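Local coordinates for protein pullulanase (Bacillus acidopullulyticus, PDB 2WAN) that hydrolyses alpha-1,6-glucosidic linkages in pullulan and probably in related branched starch polysaccharides, at residues K412-A417 / E533-I538; N515-A520 / T528-E533; N705-I710 / P848-A853. One frame throughout, in Å; residues are numbered along the deposited sequence. Where two conformers were deposited one is given.

Contact 1 of 3, residues K412-A417 / E533-I538; sequences KATDPA and ELKQLI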
# COMPACT_ATOMS: atom_id res chain seq x y z
N LYS A 412 -15.85 8.30 25.07
CA LYS A 412 -17.16 7.72 25.41
C LYS A 412 -18.31 8.67 25.09
O LYS A 412 -19.33 8.26 24.51
CB LYS A 412 -17.21 7.35 26.91
CG LYS A 412 -16.34 6.18 27.30
CD LYS A 412 -16.43 5.04 26.32
CE LYS A 412 -15.27 5.08 25.35
NZ LYS A 412 -15.20 3.86 24.52
N ALA A 413 -18.16 9.94 25.45
CA ALA A 413 -19.18 10.96 25.26
C ALA A 413 -19.45 11.22 23.78
O ALA A 413 -20.50 11.76 23.44
CB ALA A 413 -18.78 12.25 25.96
N THR A 414 -18.50 10.84 22.92
CA THR A 414 -18.70 11.02 21.46
C THR A 414 -19.57 9.94 20.82
O THR A 414 -19.98 10.09 19.66
CB THR A 414 -17.37 11.11 20.67
OG1 THR A 414 -16.73 9.83 20.62
CG2 THR A 414 -16.41 12.09 21.35
N ASP A 415 -19.81 8.82 21.52
CA ASP A 415 -20.57 7.73 20.92
C ASP A 415 -22.00 8.17 20.68
O ASP A 415 -22.63 8.77 21.56
CB ASP A 415 -20.60 6.51 21.85
CG ASP A 415 -19.27 5.81 21.99
OD1 ASP A 415 -18.32 6.05 21.22
OD2 ASP A 415 -19.17 4.96 22.91
N PRO A 416 -22.54 7.89 19.47
CA PRO A 416 -23.94 8.20 19.28
C PRO A 416 -24.84 7.23 20.04
O PRO A 416 -24.39 6.17 20.47
CB PRO A 416 -24.13 8.03 17.76
CG PRO A 416 -23.17 6.92 17.40
CD PRO A 416 -21.94 7.25 18.28
N ALA A 417 -26.11 7.60 20.23
CA ALA A 417 -27.09 6.72 20.87
C ALA A 417 -27.19 5.42 20.08
O ALA A 417 -27.16 5.43 18.84
CB ALA A 417 -28.46 7.42 20.97
N GLU A 533 -20.22 12.05 14.07
CA GLU A 533 -20.87 11.96 12.76
C GLU A 533 -20.32 10.84 11.90
O GLU A 533 -21.09 10.20 11.21
CB GLU A 533 -20.87 13.31 12.02
CG GLU A 533 -21.79 14.32 12.77
CD GLU A 533 -21.64 15.76 12.31
OE1 GLU A 533 -21.00 16.00 11.28
OE2 GLU A 533 -22.17 16.67 13.01
N LEU A 534 -19.02 10.59 11.97
CA LEU A 534 -18.45 9.46 11.23
C LEU A 534 -18.92 8.15 11.85
O LEU A 534 -19.24 7.20 11.13
CB LEU A 534 -16.93 9.56 11.15
CG LEU A 534 -16.18 8.40 10.45
CD1 LEU A 534 -16.74 8.09 9.03
CD2 LEU A 534 -14.68 8.64 10.39
N LYS A 535 -18.97 8.11 13.18
CA LYS A 535 -19.55 6.92 13.82
C LYS A 535 -20.99 6.71 13.37
O LYS A 535 -21.40 5.56 13.18
CB LYS A 535 -19.47 7.00 15.36
CG LYS A 535 -18.06 6.89 15.91
CD LYS A 535 -18.04 7.09 17.44
CE LYS A 535 -16.61 6.87 17.95
NZ LYS A 535 -16.48 7.29 19.39
N GLN A 536 -21.76 7.79 13.22
CA GLN A 536 -23.16 7.66 12.77
C GLN A 536 -23.23 7.13 11.35
O GLN A 536 -24.11 6.33 11.05
CB GLN A 536 -23.91 8.99 12.90
CG GLN A 536 -24.15 9.36 14.36
CD GLN A 536 -24.76 10.75 14.52
OE1 GLN A 536 -24.09 11.76 14.33
NE2 GLN A 536 -26.02 10.79 14.89
N LEU A 537 -22.31 7.56 10.49
CA LEU A 537 -22.22 6.98 9.12
C LEU A 537 -22.03 5.45 9.19
O LEU A 537 -22.76 4.68 8.55
CB LEU A 537 -21.09 7.63 8.32
CG LEU A 537 -20.78 7.10 6.90
CD1 LEU A 537 -20.02 8.17 6.10
CD2 LEU A 537 -19.93 5.82 6.90
N ILE A 538 -21.04 5.03 9.97
CA ILE A 538 -20.71 3.61 10.12
C ILE A 538 -21.88 2.84 10.75
O ILE A 538 -22.26 1.77 10.26
CB ILE A 538 -19.41 3.47 10.94
CG1 ILE A 538 -18.24 4.07 10.15
CG2 ILE A 538 -19.13 1.98 11.35
CD1 ILE A 538 -17.03 4.42 11.03
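K535 reaches out of its helix with its ammonium group and finds two oxygens on the loop 412-417. NZ donates a hydrogen bond of 2.8 Å to T414 OG1, and it forms a salt bridge with D415, in which OD1 lies 2.9 Å from NZ and is approached nearly along its own C-O bond. The lysine chain is fully extended beyond CG, which carries the charge clear of the helix, and it crosses the T414 side chain at about a right angle. Beneath the polar end lies an apolar step: the P416 and K535 side chains also cross at about a right angle, P416 CD 3.8 Å from K535 CB. P416 then slides past Q536 in the opposite direction, CB to CG at 3.7 Å.

The second shell fixes these groups. T414 OG1 sits between the backbone N and the carbonyl carbon (chi1 72°), where it can accept from K535 and also hydrogen-bond to L411 O. D415 is placed by its backbone N, which bonds to K412 O at 3.1 Å. E613 OE2 gives NZ a second carboxylate, so the buried lysine is probably held in its charged form.

E613 belongs to helix 597-614, which flanks helix 529-543 here and also supplies Y614 against K535; the loop, running from strand 406-407 toward barrel strand 435-438, is thereby joined to two helices of the barrel.

Contact 2 of 3, residues N515-A520 / T528-E533; sequences NVPEGA and TARITE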
# COMPACT_ATOMS: atom_id res chain seq x y z
N ASN A 515 -5.23 9.88 13.01
CA ASN A 515 -6.20 9.31 13.96
C ASN A 515 -7.39 10.22 14.24
O ASN A 515 -8.09 10.05 15.25
CB ASN A 515 -5.46 8.92 15.23
CG ASN A 515 -4.38 7.93 14.94
OD1 ASN A 515 -4.68 6.84 14.42
ND2 ASN A 515 -3.13 8.30 15.18
N VAL A 516 -7.62 11.15 13.32
CA VAL A 516 -8.69 12.16 13.42
C VAL A 516 -9.53 12.10 12.13
O VAL A 516 -8.96 12.05 11.05
CB VAL A 516 -8.11 13.60 13.56
CG1 VAL A 516 -9.22 14.66 13.61
CG2 VAL A 516 -7.16 13.72 14.80
N PRO A 517 -10.88 12.12 12.24
CA PRO A 517 -11.73 12.20 11.06
C PRO A 517 -11.59 13.54 10.35
O PRO A 517 -11.47 14.58 11.00
CB PRO A 517 -13.15 12.08 11.63
CG PRO A 517 -12.97 11.37 12.94
CD PRO A 517 -11.69 11.99 13.47
N GLU A 518 -11.62 13.51 9.02
CA GLU A 518 -11.60 14.75 8.23
C GLU A 518 -12.72 15.72 8.63
O GLU A 518 -13.91 15.35 8.62
CB GLU A 518 -11.66 14.44 6.74
CG GLU A 518 -11.78 15.71 5.87
CD GLU A 518 -10.62 16.67 6.04
OE1 GLU A 518 -9.48 16.22 6.29
OE2 GLU A 518 -10.83 17.93 5.89
N GLY A 519 -12.35 16.96 8.93
CA GLY A 519 -13.31 17.96 9.41
C GLY A 519 -14.28 18.46 8.36
O GLY A 519 -15.44 18.78 8.66
N ALA A 520 -13.81 18.53 7.12
CA ALA A 520 -14.61 19.10 6.01
C ALA A 520 -15.92 18.32 5.81
O ALA A 520 -16.91 18.89 5.35
CB ALA A 520 -13.79 19.14 4.69
N THR A 528 -15.76 17.58 18.78
CA THR A 528 -15.92 16.16 18.50
C THR A 528 -17.07 15.80 17.57
O THR A 528 -17.36 14.62 17.41
CB THR A 528 -16.07 15.35 19.80
OG1 THR A 528 -17.24 15.80 20.50
CG2 THR A 528 -14.85 15.54 20.68
N ALA A 529 -17.74 16.78 16.96
CA ALA A 529 -18.82 16.47 16.01
C ALA A 529 -18.32 15.55 14.90
O ALA A 529 -19.04 14.66 14.45
CB ALA A 529 -19.44 17.72 15.41
N ARG A 530 -17.08 15.77 14.45
CA ARG A 530 -16.51 14.93 13.38
C ARG A 530 -16.42 13.45 13.78
O ARG A 530 -16.57 12.57 12.94
CB ARG A 530 -15.15 15.44 12.96
CG ARG A 530 -14.12 15.42 14.10
CD ARG A 530 -12.82 16.00 13.59
NE ARG A 530 -12.81 17.47 13.45
CZ ARG A 530 -11.97 18.14 12.66
NH1 ARG A 530 -11.10 17.50 11.86
NH2 ARG A 530 -12.00 19.46 12.67
N ILE A 531 -16.19 13.21 15.08
CA ILE A 531 -16.09 11.84 15.60
C ILE A 531 -17.47 11.20 15.62
O ILE A 531 -17.67 10.12 15.04
CB ILE A 531 -15.44 11.81 17.00
CG1 ILE A 531 -14.03 12.42 16.94
CG2 ILE A 531 -15.40 10.37 17.55
CD1 ILE A 531 -13.26 12.38 18.29
N THR A 532 -18.44 11.88 16.26
CA THR A 532 -19.79 11.35 16.36
C THR A 532 -20.43 11.11 14.99
O THR A 532 -21.07 10.08 14.77
CB THR A 532 -20.66 12.31 17.18
OG1 THR A 532 -20.07 12.44 18.48
CG2 THR A 532 -22.10 11.76 17.31
N GLU A 533 -20.22 12.05 14.07
CA GLU A 533 -20.87 11.96 12.76
C GLU A 533 -20.32 10.84 11.90
O GLU A 533 -21.09 10.20 11.21
CB GLU A 533 -20.87 13.31 12.02
CG GLU A 533 -21.79 14.32 12.77
CD GLU A 533 -21.64 15.76 12.31
OE1 GLU A 533 -21.00 16.00 11.28
OE2 GLU A 533 -22.17 16.67 13.01
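R530 lays its guanidinium against the backbone turn at P517 and G519, and its orientation governs the whole contact. One face of the flat group receives G519 CA, which stands 3.3 Å from the plane and is displaced toward the rim; the glycine brings no side chain to interfere. At the edge, NH1 gives P517 O a hydrogen bond of 3.1 Å that is fairly straight at the hydrogen (154°) and meets the carbonyl almost head-on, the oxygen being tilted 17° from the guanidinium plane. The arginine chain bends at chi3, and this bend turns the group back over the loop. The V516 side chain crosses that of R530 obliquely, V516 CG1 3.8 Å from R530 CD. Closer to the helix, P517 CB rests 3.7 Å from R530 O, and P517 CD meets I531 CG1 at 4.2 Å.

The buried charge is well provided for. NH1 forms salt bridges with E493 and E499, and NH2 bonds to P525 O; E493 OE1 also accepts G519 N, so one carboxylate oxygen collects both the arginine and the backbone that lies over it. A leucine in place of R530 would probably leave E493 and E499 without their positive mate and P517 O without this donor. E518 accepts F494 N at OE1, while its OE2 takes A520 N at 3.3 Å.

The arrangement is that of a beta-alpha-beta crossover in the alpha-amylase type barrel, whose long connection between strand 485-488 and helix 529-543 is folded back onto the first turn of that helix before the chain enters strand 547-552.

Contact 3 of 3, residues N705-I710 / P848-A853; sequences NQVDVI and PTNTVA. With SO4 (sulfate ion), chain M.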
# COMPACT_ATOMS: atom_id res chain seq x y z
N ASN A 705 -7.42 -10.19 -28.36
CA ASN A 705 -6.25 -10.92 -27.87
C ASN A 705 -6.21 -11.11 -26.34
O ASN A 705 -5.15 -11.40 -25.79
CB ASN A 705 -4.98 -10.23 -28.36
CG ASN A 705 -4.88 -10.21 -29.87
OD1 ASN A 705 -5.14 -11.22 -30.53
ND2 ASN A 705 -4.57 -9.05 -30.43
N GLN A 706 -7.36 -11.01 -25.70
CA GLN A 706 -7.41 -11.05 -24.23
C GLN A 706 -8.02 -12.30 -23.57
O GLN A 706 -8.16 -12.33 -22.34
CB GLN A 706 -8.15 -9.82 -23.69
CG GLN A 706 -7.61 -8.49 -24.18
CD GLN A 706 -6.11 -8.33 -23.99
OE1 GLN A 706 -5.58 -8.65 -22.93
NE2 GLN A 706 -5.43 -7.84 -25.02
N VAL A 707 -8.40 -13.31 -24.35
CA VAL A 707 -9.10 -14.48 -23.79
C VAL A 707 -8.32 -15.14 -22.64
O VAL A 707 -8.89 -15.40 -21.57
CB VAL A 707 -9.44 -15.52 -24.90
CG1 VAL A 707 -9.87 -16.87 -24.30
CG2 VAL A 707 -10.52 -14.98 -25.82
N ASP A 708 -7.03 -15.39 -22.83
CA ASP A 708 -6.24 -16.04 -21.77
C ASP A 708 -6.13 -15.18 -20.51
O ASP A 708 -6.16 -15.72 -19.40
CB ASP A 708 -4.83 -16.42 -22.26
CG ASP A 708 -4.86 -17.54 -23.28
OD1 ASP A 708 -5.79 -18.37 -23.26
OD2 ASP A 708 -3.93 -17.59 -24.10
N VAL A 709 -5.98 -13.87 -20.68
CA VAL A 709 -5.95 -12.95 -19.54
C VAL A 709 -7.28 -13.05 -18.77
O VAL A 709 -7.31 -13.16 -17.53
CB VAL A 709 -5.69 -11.50 -20.01
CG1 VAL A 709 -6.03 -10.51 -18.92
CG2 VAL A 709 -4.22 -11.34 -20.41
N ILE A 710 -8.38 -13.06 -19.51
CA ILE A 710 -9.71 -13.15 -18.87
C ILE A 710 -9.91 -14.49 -18.16
O ILE A 710 -10.45 -14.54 -17.05
CB ILE A 710 -10.85 -12.87 -19.89
CG1 ILE A 710 -10.75 -11.44 -20.46
CG2 ILE A 710 -12.23 -13.11 -19.26
CD1 ILE A 710 -10.70 -10.29 -19.41
N PRO A 848 -16.74 -20.43 -29.23
CA PRO A 848 -16.21 -19.77 -30.43
C PRO A 848 -15.07 -18.78 -30.15
O PRO A 848 -14.84 -18.36 -29.00
CB PRO A 848 -17.43 -19.03 -30.99
CG PRO A 848 -18.59 -19.85 -30.53
CD PRO A 848 -18.20 -20.27 -29.13
N THR A 849 -14.35 -18.44 -31.22
CA THR A 849 -13.27 -17.46 -31.14
C THR A 849 -13.68 -16.20 -30.39
O THR A 849 -14.75 -15.63 -30.63
CB THR A 849 -12.81 -17.08 -32.55
OG1 THR A 849 -12.44 -18.28 -33.24
CG2 THR A 849 -11.60 -16.14 -32.48
N ASN A 850 -12.79 -15.77 -29.50
CA ASN A 850 -12.98 -14.55 -28.73
C ASN A 850 -14.22 -14.59 -27.84
O ASN A 850 -14.94 -13.61 -27.72
CB ASN A 850 -12.97 -13.29 -29.60
CG ASN A 850 -12.66 -12.05 -28.80
OD1 ASN A 850 -11.82 -12.10 -27.90
ND2 ASN A 850 -13.35 -10.95 -29.08
N THR A 851 -14.48 -15.75 -27.25
CA THR A 851 -15.51 -15.85 -26.21
C THR A 851 -14.92 -16.68 -25.09
O THR A 851 -13.95 -17.40 -25.31
CB THR A 851 -16.83 -16.53 -26.71
OG1 THR A 851 -16.56 -17.89 -27.06
CG2 THR A 851 -17.45 -15.77 -27.92
N VAL A 852 -15.47 -16.52 -23.88
CA VAL A 852 -15.04 -17.28 -22.71
C VAL A 852 -16.29 -17.90 -22.09
O VAL A 852 -17.26 -17.19 -21.77
CB VAL A 852 -14.32 -16.38 -21.66
CG1 VAL A 852 -14.06 -17.14 -20.36
CG2 VAL A 852 -13.00 -15.87 -22.21
N ALA A 853 -16.26 -19.23 -21.93
CA ALA A 853 -17.38 -19.97 -21.33
C ALA A 853 -16.87 -20.92 -20.29
O ALA A 853 -15.89 -21.61 -20.52
CB ALA A 853 -18.15 -20.74 -22.40
S SO4 M . -9.61 -17.46 -28.70
O1 SO4 M . -11.04 -17.56 -28.41
O2 SO4 M . -9.29 -16.08 -29.08
O3 SO4 M . -8.84 -17.83 -27.52
O4 SO4 M . -9.29 -18.37 -29.79
O HOH W 1 -10.09 -10.68 -26.36
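V707 and N850 meet with a sulfate ion lodged beside them, probably acquired from the crystallisation liquor. N850 N donates to sulfate O1 at 2.7 Å with an angle of 151° at the hydrogen, while the valine brings only carbon, CG1 lying 3.5 Å from sulfate O3. The other methyl, V707 CG2, approaches N850 OD1. That same oxygen receives a bond from a water at 2.7 Å, and the water accepts in turn from Q706 N at 2.8 Å, so one water bridges the Q706 backbone to the N850 side-chain amide. N850 is brought into position by a chi1 of -159°, its CG roughly opposite the backbone N, which brings the amide close to the start of the helix.

The asparagine occupies the third place of a type II beta turn from P848 to T851, where its positive phi of 62° is expected. The closing backbone bond from T851 N to P848 O is weak, and T851 OG1 adds a second donor to the same oxygen at 2.6 Å.

The turn leads into strand 852-856 of the C-terminal all-beta domain, whereas helix 707-714 follows barrel strand 677-679 and precedes 728-730 in the chain; the contact thus joins the two domains. Beyond the turn the meeting is purely apolar. V852 and V707 slide past each other in opposite directions, CG2 to CG1 at 3.9 Å, and I710 crosses V852 obliquely, placing its CG2 4.1 Å from V852 CG2. V852 is backbone-bonded to Y872 of the adjacent strand 868-873.

How the contacts relate
Contacts 1 and 2 both use helix 529-543, an example of one helix serving several partners. Their centres are about 10 Å apart, they share E533, and contact 2 is nested within the chain loop closed by contact 1. They also touch directly: T414 O and T532 OG1 are 2.6 Å apart, probably hydrogen-bonded, and T414 OG1 packs against I531 CG2 at 3.4 Å. Contact 3 follows later in the chain and stands apart, its centre about 49 Å from that of contact 1 and 48 Å from that of contact 2, with nearest atoms about 32 and 36 Å away. Its sulfate is therefore remote from both.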